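Local coordinates for protein Esterase/lipase (Lactobacillus rhamnosus, PDB 4N5H) that probably hydrolyses carboxylic esters as an esterase of the alpha/beta hydrolase fold, and may also transfer acyl groups, at residues Val69-Gly74 and Asn87-Leu92; Phe177-Leu182 and Leu298-Ala303. The protein carries 1 engineered substitution. One frame throughout, in Å; residues are numbered along the deposited sequence. Where two conformers were deposited one is given.

Interaction 1. Residues Val69-Gly74 and Asn87-Leu92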
loop_
_atom_site.group_PDB
_atom_site.type_symbol
_atom_site.label_atom_id
_atom_site.label_comp_id
_atom_site.label_asym_id
_atom_site.label_seq_id
_atom_site.Cartn_x
_atom_site.Cartn_y
_atom_site.Cartn_z
ATOM N N VAL A 69 -18.653 3.577 -22.618
ATOM C CA VAL A 69 -19.076 4.614 -21.726
ATOM C C VAL A 69 -17.895 5.634 -21.702
ATOM O O VAL A 69 -16.700 5.219 -21.553
ATOM C CB VAL A 69 -19.289 4.093 -20.316
ATOM C CG1 VAL A 69 -19.723 5.232 -19.421
ATOM C CG2 VAL A 69 -20.349 2.974 -20.278
ATOM N N ILE A 70 -18.245 6.929 -21.776
ATOM C CA ILE A 70 -17.265 7.998 -21.694
ATOM C C ILE A 70 -17.689 8.886 -20.517
ATOM O O ILE A 70 -18.851 9.360 -20.419
ATOM C CB ILE A 70 -17.304 8.834 -22.920
ATOM C CG1 ILE A 70 -16.853 8.013 -24.119
ATOM C CG2 ILE A 70 -16.369 10.047 -22.763
ATOM C CD1 ILE A 70 -17.021 8.645 -25.464
ATOM N N ASP A 71 -16.793 8.978 -19.544
ATOM C CA ASP A 71 -17.010 9.694 -18.296
ATOM C C ASP A 71 -16.231 11.015 -18.185
ATOM O O ASP A 71 -15.011 11.061 -18.412
ATOM C CB ASP A 71 -16.567 8.823 -17.110
ATOM C CG ASP A 71 -16.979 9.432 -15.790
ATOM O OD1 ASP A 71 -18.150 9.747 -15.657
ATOM O OD2 ASP A 71 -16.102 9.606 -14.874
ATOM N N ILE A 72 -16.976 12.052 -17.821
ATOM C CA ILE A 72 -16.423 13.402 -17.588
ATOM C C ILE A 72 -16.593 13.679 -16.102
ATOM O O ILE A 72 -17.690 13.922 -15.588
ATOM C CB ILE A 72 -17.118 14.481 -18.387
ATOM C CG1 ILE A 72 -17.127 14.130 -19.858
ATOM C CG2 ILE A 72 -16.459 15.849 -18.105
ATOM C CD1 ILE A 72 -18.005 15.087 -20.689
ATOM N N HIS A 73 -15.482 13.747 -15.393
ATOM C CA HIS A 73 -15.484 13.957 -13.947
ATOM C C HIS A 73 -15.843 15.361 -13.542
ATOM O O HIS A 73 -15.773 16.282 -14.382
ATOM C CB HIS A 73 -14.119 13.568 -13.344
ATOM C CG HIS A 73 -13.052 14.558 -13.616
ATOM N ND1 HIS A 73 -12.956 15.752 -12.888
ATOM C CD2 HIS A 73 -12.076 14.596 -14.570
ATOM C CE1 HIS A 73 -11.934 16.448 -13.367
ATOM N NE2 HIS A 73 -11.355 15.749 -14.330
ATOM N N GLY A 74 -16.265 15.498 -12.299
ATOM C CA GLY A 74 -16.571 16.764 -11.700
ATOM C C GLY A 74 -15.433 17.351 -10.866
ATOM O O GLY A 74 -14.261 16.983 -11.054
ATOM N N ASN A 87 -12.934 4.470 -9.357
ATOM C CA ASN A 87 -13.712 3.316 -8.849
ATOM C C ASN A 87 -15.056 3.229 -9.567
ATOM O O ASN A 87 -15.454 2.144 -9.925
ATOM C CB ASN A 87 -13.914 3.398 -7.351
ATOM C CG ASN A 87 -12.660 2.895 -6.613
ATOM O OD1 ASN A 87 -11.651 2.402 -7.227
ATOM N ND2 ASN A 87 -12.707 3.011 -5.312
ATOM N N TYR A 88 -15.669 4.357 -9.822
ATOM C CA TYR A 88 -16.935 4.371 -10.575
ATOM C C TYR A 88 -16.718 3.843 -11.972
ATOM O O TYR A 88 -17.483 2.992 -12.457
ATOM C CB TYR A 88 -17.451 5.791 -10.642
ATOM C CG TYR A 88 -18.654 6.090 -11.506
ATOM C CD1 TYR A 88 -18.516 6.833 -12.662
ATOM C CD2 TYR A 88 -19.926 5.641 -11.170
ATOM C CE1 TYR A 88 -19.589 7.162 -13.452
ATOM C CE2 TYR A 88 -21.014 5.985 -11.939
ATOM C CZ TYR A 88 -20.867 6.794 -13.047
ATOM O OH TYR A 88 -21.921 7.186 -13.829
ATOM N N CYS A 89 -15.656 4.303 -12.632
ATOM C CA CYS A 89 -15.327 3.784 -13.974
ATOM C C CYS A 89 -15.046 2.298 -13.961
ATOM O O CYS A 89 -15.482 1.576 -14.862
ATOM C CB CYS A 89 -14.185 4.560 -14.596
ATOM S SG CYS A 89 -14.619 6.264 -15.096
ATOM N N ARG A 90 -14.268 1.806 -12.979
ATOM C CA ARG A 90 -14.033 0.358 -12.903
ATOM C C ARG A 90 -15.339 -0.390 -12.730
ATOM O O ARG A 90 -15.560 -1.473 -13.330
ATOM C CB ARG A 90 -13.147 0.039 -11.691
ATOM C CG ARG A 90 -11.704 0.507 -11.792
ATOM C CD ARG A 90 -10.992 0.475 -10.427
ATOM N NE ARG A 90 -9.574 0.759 -10.645
ATOM C CZ ARG A 90 -8.778 1.438 -9.767
ATOM N NH1 ARG A 90 -9.184 1.848 -8.586
ATOM N NH2 ARG A 90 -7.519 1.648 -10.068
ATOM N N TYR A 91 -16.222 0.139 -11.881
ATOM C CA TYR A 91 -17.515 -0.529 -11.706
ATOM C C TYR A 91 -18.246 -0.677 -13.053
ATOM O O TYR A 91 -18.719 -1.759 -13.433
ATOM C CB TYR A 91 -18.470 0.109 -10.662
ATOM C CG TYR A 91 -19.755 -0.641 -10.650
ATOM C CD1 TYR A 91 -19.826 -1.929 -10.044
ATOM C CD2 TYR A 91 -20.893 -0.130 -11.278
ATOM C CE1 TYR A 91 -20.991 -2.649 -10.115
ATOM C CE2 TYR A 91 -22.054 -0.902 -11.332
ATOM C CZ TYR A 91 -22.071 -2.143 -10.776
ATOM O OH TYR A 91 -23.238 -2.901 -10.778
ATOM N N LEU A 92 -18.360 0.413 -13.759
ATOM C CA LEU A 92 -19.077 0.319 -15.039
ATOM C C LEU A 92 -18.399 -0.685 -15.962
ATOM O O LEU A 92 -19.070 -1.494 -16.602
ATOM C CB LEU A 92 -19.194 1.703 -15.662
ATOM C CG LEU A 92 -19.864 2.789 -14.864
ATOM C CD1 LEU A 92 -19.789 4.124 -15.581
ATOM C CD2 LEU A 92 -21.318 2.334 -14.537
#
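Asp71 fills the tight end of this contact, where its carboxylate wedges between Cys89 and Tyr88 of helix 86-94. With CG anti to the backbone N (chi1 -171°), the side chain lies along the thiol: Cys89 SG is 3.8 Å from Asp71 CB and 3.7 Å from Asp71 OD2. The other oxygen, Asp71 OD1, comes to the edge of the Tyr88 ring, near its plane and 3.7 Å from Tyr88 CE1, the carboxylate being turned 57° from the ring. The hydrogen bond of Asp71 OD2 goes instead to Asn85 ND2, just ahead of the helix. An alanine here would probably leave the Asn85 amide without its carboxylate mate and open a gap beside the thiol and the ring edge. Towards Val69 the fit is looser, resting on a single approach of 4.0 Å between Val69 CG1 and Leu92 CD1; that same leucine methyl also lies over the rim of one Tyr88 face. The partly exposed Arg90 marks the solvent side of the helix. Strand and helix run nearly antiparallel (169°) within the beta-alpha-beta unit that continues into strand 98-102, while strand 140-145 flanks Asp71 and helix 288-311 packs against Tyr88 and Tyr91.

Interaction 2. Residues Phe177-Leu182 and Leu298-Ala303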
loop_
_atom_site.group_PDB
_atom_site.type_symbol
_atom_site.label_atom_id
_atom_site.label_comp_id
_atom_site.label_asym_id
_atom_site.label_seq_id
_atom_site.Cartn_x
_atom_site.Cartn_y
_atom_site.Cartn_z
ATOM N N PHE A 177 -23.788 10.036 -29.543
ATOM C CA PHE A 177 -24.134 9.583 -28.188
ATOM C C PHE A 177 -25.496 8.918 -28.195
ATOM O O PHE A 177 -26.502 9.529 -28.692
ATOM C CB PHE A 177 -24.134 10.752 -27.217
ATOM C CG PHE A 177 -22.891 11.576 -27.282
ATOM C CD1 PHE A 177 -22.938 12.921 -27.536
ATOM C CD2 PHE A 177 -21.667 10.956 -27.108
ATOM C CE1 PHE A 177 -21.750 13.674 -27.626
ATOM C CE2 PHE A 177 -20.504 11.707 -27.152
ATOM C CZ PHE A 177 -20.533 13.049 -27.448
ATOM N N THR A 178 -25.549 7.682 -27.739
ATOM C CA THR A 178 -26.771 6.928 -27.596
ATOM C C THR A 178 -27.660 7.448 -26.445
ATOM O O THR A 178 -28.895 7.517 -26.553
ATOM C CB THR A 178 -26.422 5.434 -27.388
ATOM O OG1 THR A 178 -25.576 5.028 -28.445
ATOM C CG2 THR A 178 -27.661 4.555 -27.359
ATOM N N LEU A 179 -27.018 7.866 -25.362
ATOM C CA LEU A 179 -27.672 8.350 -24.188
ATOM C C LEU A 179 -26.684 9.306 -23.505
ATOM O O LEU A 179 -25.484 9.014 -23.526
ATOM C CB LEU A 179 -27.938 7.187 -23.236
ATOM C CG LEU A 179 -28.553 7.526 -21.866
ATOM C CD1 LEU A 179 -29.903 8.289 -21.899
ATOM C CD2 LEU A 179 -28.762 6.215 -21.045
ATOM N N VAL A 180 -27.179 10.343 -22.898
ATOM C CA VAL A 180 -26.394 11.256 -22.101
ATOM C C VAL A 180 -26.984 11.243 -20.691
ATOM O O VAL A 180 -28.104 11.688 -20.422
ATOM C CB VAL A 180 -26.386 12.642 -22.648
ATOM C CG1 VAL A 180 -25.515 13.526 -21.831
ATOM C CG2 VAL A 180 -25.903 12.692 -24.076
ATOM N N ALA A 181 -26.177 10.717 -19.749
ATOM C CA ALA A 181 -26.599 10.563 -18.350
ATOM C C ALA A 181 -25.882 11.578 -17.448
ATOM O O ALA A 181 -24.646 11.624 -17.412
ATOM C CB ALA A 181 -26.342 9.205 -17.828
ATOM N N LEU A 182 -26.674 12.411 -16.815
ATOM C CA LEU A 182 -26.130 13.498 -15.978
ATOM C C LEU A 182 -26.382 13.163 -14.540
ATOM O O LEU A 182 -27.528 12.959 -14.140
ATOM C CB LEU A 182 -26.759 14.811 -16.346
ATOM C CG LEU A 182 -26.739 15.190 -17.831
ATOM C CD1 LEU A 182 -27.513 16.479 -18.063
ATOM C CD2 LEU A 182 -25.367 15.245 -18.421
ATOM N N LEU A 298 -27.171 1.776 -16.999
ATOM C CA LEU A 298 -26.591 0.880 -18.018
ATOM C C LEU A 298 -27.741 0.152 -18.738
ATOM O O LEU A 298 -27.664 -0.042 -19.987
ATOM C CB LEU A 298 -25.604 -0.113 -17.433
ATOM C CG LEU A 298 -24.334 0.608 -16.923
ATOM C CD1 LEU A 298 -23.531 -0.453 -16.158
ATOM C CD2 LEU A 298 -23.498 1.239 -18.034
ATOM N N ARG A 299 -28.785 -0.174 -17.987
ATOM C CA ARG A 299 -29.945 -0.834 -18.658
ATOM C C ARG A 299 -30.715 0.111 -19.587
ATOM O O ARG A 299 -31.212 -0.357 -20.643
ATOM C CB ARG A 299 -30.887 -1.475 -17.672
ATOM C CG ARG A 299 -30.320 -2.663 -16.920
ATOM C CD ARG A 299 -29.701 -3.763 -17.779
ATOM N NE ARG A 299 -28.265 -3.640 -18.222
ATOM C CZ ARG A 299 -27.222 -3.969 -17.480
ATOM N NH1 ARG A 299 -27.449 -4.394 -16.206
ATOM N NH2 ARG A 299 -25.969 -3.897 -17.931
ATOM N N THR A 300 -30.821 1.397 -19.258
ATOM C CA THR A 300 -31.437 2.359 -20.116
ATOM C C THR A 300 -30.611 2.441 -21.393
ATOM O O THR A 300 -31.170 2.467 -22.543
ATOM C CB THR A 300 -31.518 3.696 -19.406
ATOM O OG1 THR A 300 -32.291 3.526 -18.223
ATOM C CG2 THR A 300 -32.136 4.814 -20.283
ATOM N N PHE A 301 -29.292 2.528 -21.214
ATOM C CA PHE A 301 -28.345 2.582 -22.348
ATOM C C PHE A 301 -28.531 1.367 -23.247
ATOM O O PHE A 301 -28.597 1.478 -24.456
ATOM C CB PHE A 301 -26.905 2.660 -21.769
ATOM C CG PHE A 301 -25.784 2.531 -22.750
ATOM C CD1 PHE A 301 -25.841 3.110 -23.997
ATOM C CD2 PHE A 301 -24.581 1.945 -22.350
ATOM C CE1 PHE A 301 -24.747 3.047 -24.829
ATOM C CE2 PHE A 301 -23.456 1.886 -23.201
ATOM C CZ PHE A 301 -23.572 2.407 -24.465
ATOM N N ASP A 302 -28.565 0.225 -22.642
ATOM C CA ASP A 302 -28.692 -1.048 -23.388
ATOM C C ASP A 302 -30.032 -1.060 -24.134
ATOM O O ASP A 302 -30.062 -1.534 -25.284
ATOM C CB ASP A 302 -28.721 -2.243 -22.451
ATOM C CG ASP A 302 -27.371 -2.549 -21.788
ATOM O OD1 ASP A 302 -26.323 -2.003 -22.204
ATOM O OD2 ASP A 302 -27.380 -3.474 -20.971
ATOM N N ALA A 303 -31.085 -0.584 -23.519
ATOM C CA ALA A 303 -32.392 -0.595 -24.200
ATOM C C ALA A 303 -32.396 0.317 -25.446
ATOM O O ALA A 303 -32.879 -0.064 -26.501
ATOM C CB ALA A 303 -33.478 -0.230 -23.258
#
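Phe301 and Thr300 of helix 288-311 pack against Thr178, just ahead of strand 179-183, and Leu179 at its start, a helix-on-sheet layer of the alpha/beta hydrolase fold. Phe301 CB lies 4.1 Å from Leu179 CD2, the methyl that also sits against the Phe301 backbone N. CG is anti to that nitrogen (chi1 172°), which brings the CD1-CE1 edge of the ring to Thr178. Phe301 CD1 then meets Thr178 CG2 at 4.1 Å, and Phe301 CE1 approaches Thr178 CB at 3.9 Å. Thr178 CB thus lies at the ring edge, in its plane, and the two side chains cross at about a right angle; elsewhere the phenyl group packs on Leu141 of strand 140-145. Leu179 supplies the second half of the contact. The CD2 branch of Leu179 reaches between the two helix residues and meets Thr300 CG2 at 3.7 Å, again with the side chains nearly perpendicular. The side-chain touches are apolar, and the threonine hydroxyls are engaged elsewhere: OG1 of Thr178 accepts from the backbone N of Val140, tying the residue before the strand to strand 140-145. On the helix, Thr300 holds CG2 anti to its own nitrogen and facing Leu179, while its OG1 hydrogen-bonds back to the carbonyl oxygen of Glu296, one turn earlier.

Overall arrangement
Interactions 1 and 2 lie on one mixed beta-sheet with their centres about 13 Å apart, and Leu298 joins them. Leu298 CD1 is 3.9 Å from Leu92 CD2 and Leu298 CD2 is 4.2 Å from Val69 CG2, so helices 86-94 and 288-311 pack side by side over the strands. Between strands 66-72 and 179-183 runs strand 140-145, which leads to the probable nucleophile elbow at Ser146; His278 and Asp243 would complete a Ser-His-Asp triad. The Asp71 side chain of interaction 1 touches residues of this probable elbow. The bound calcium ion is remote from both contacts, about 13 Å from the Val69 side chain and 11 Å from that of Phe301.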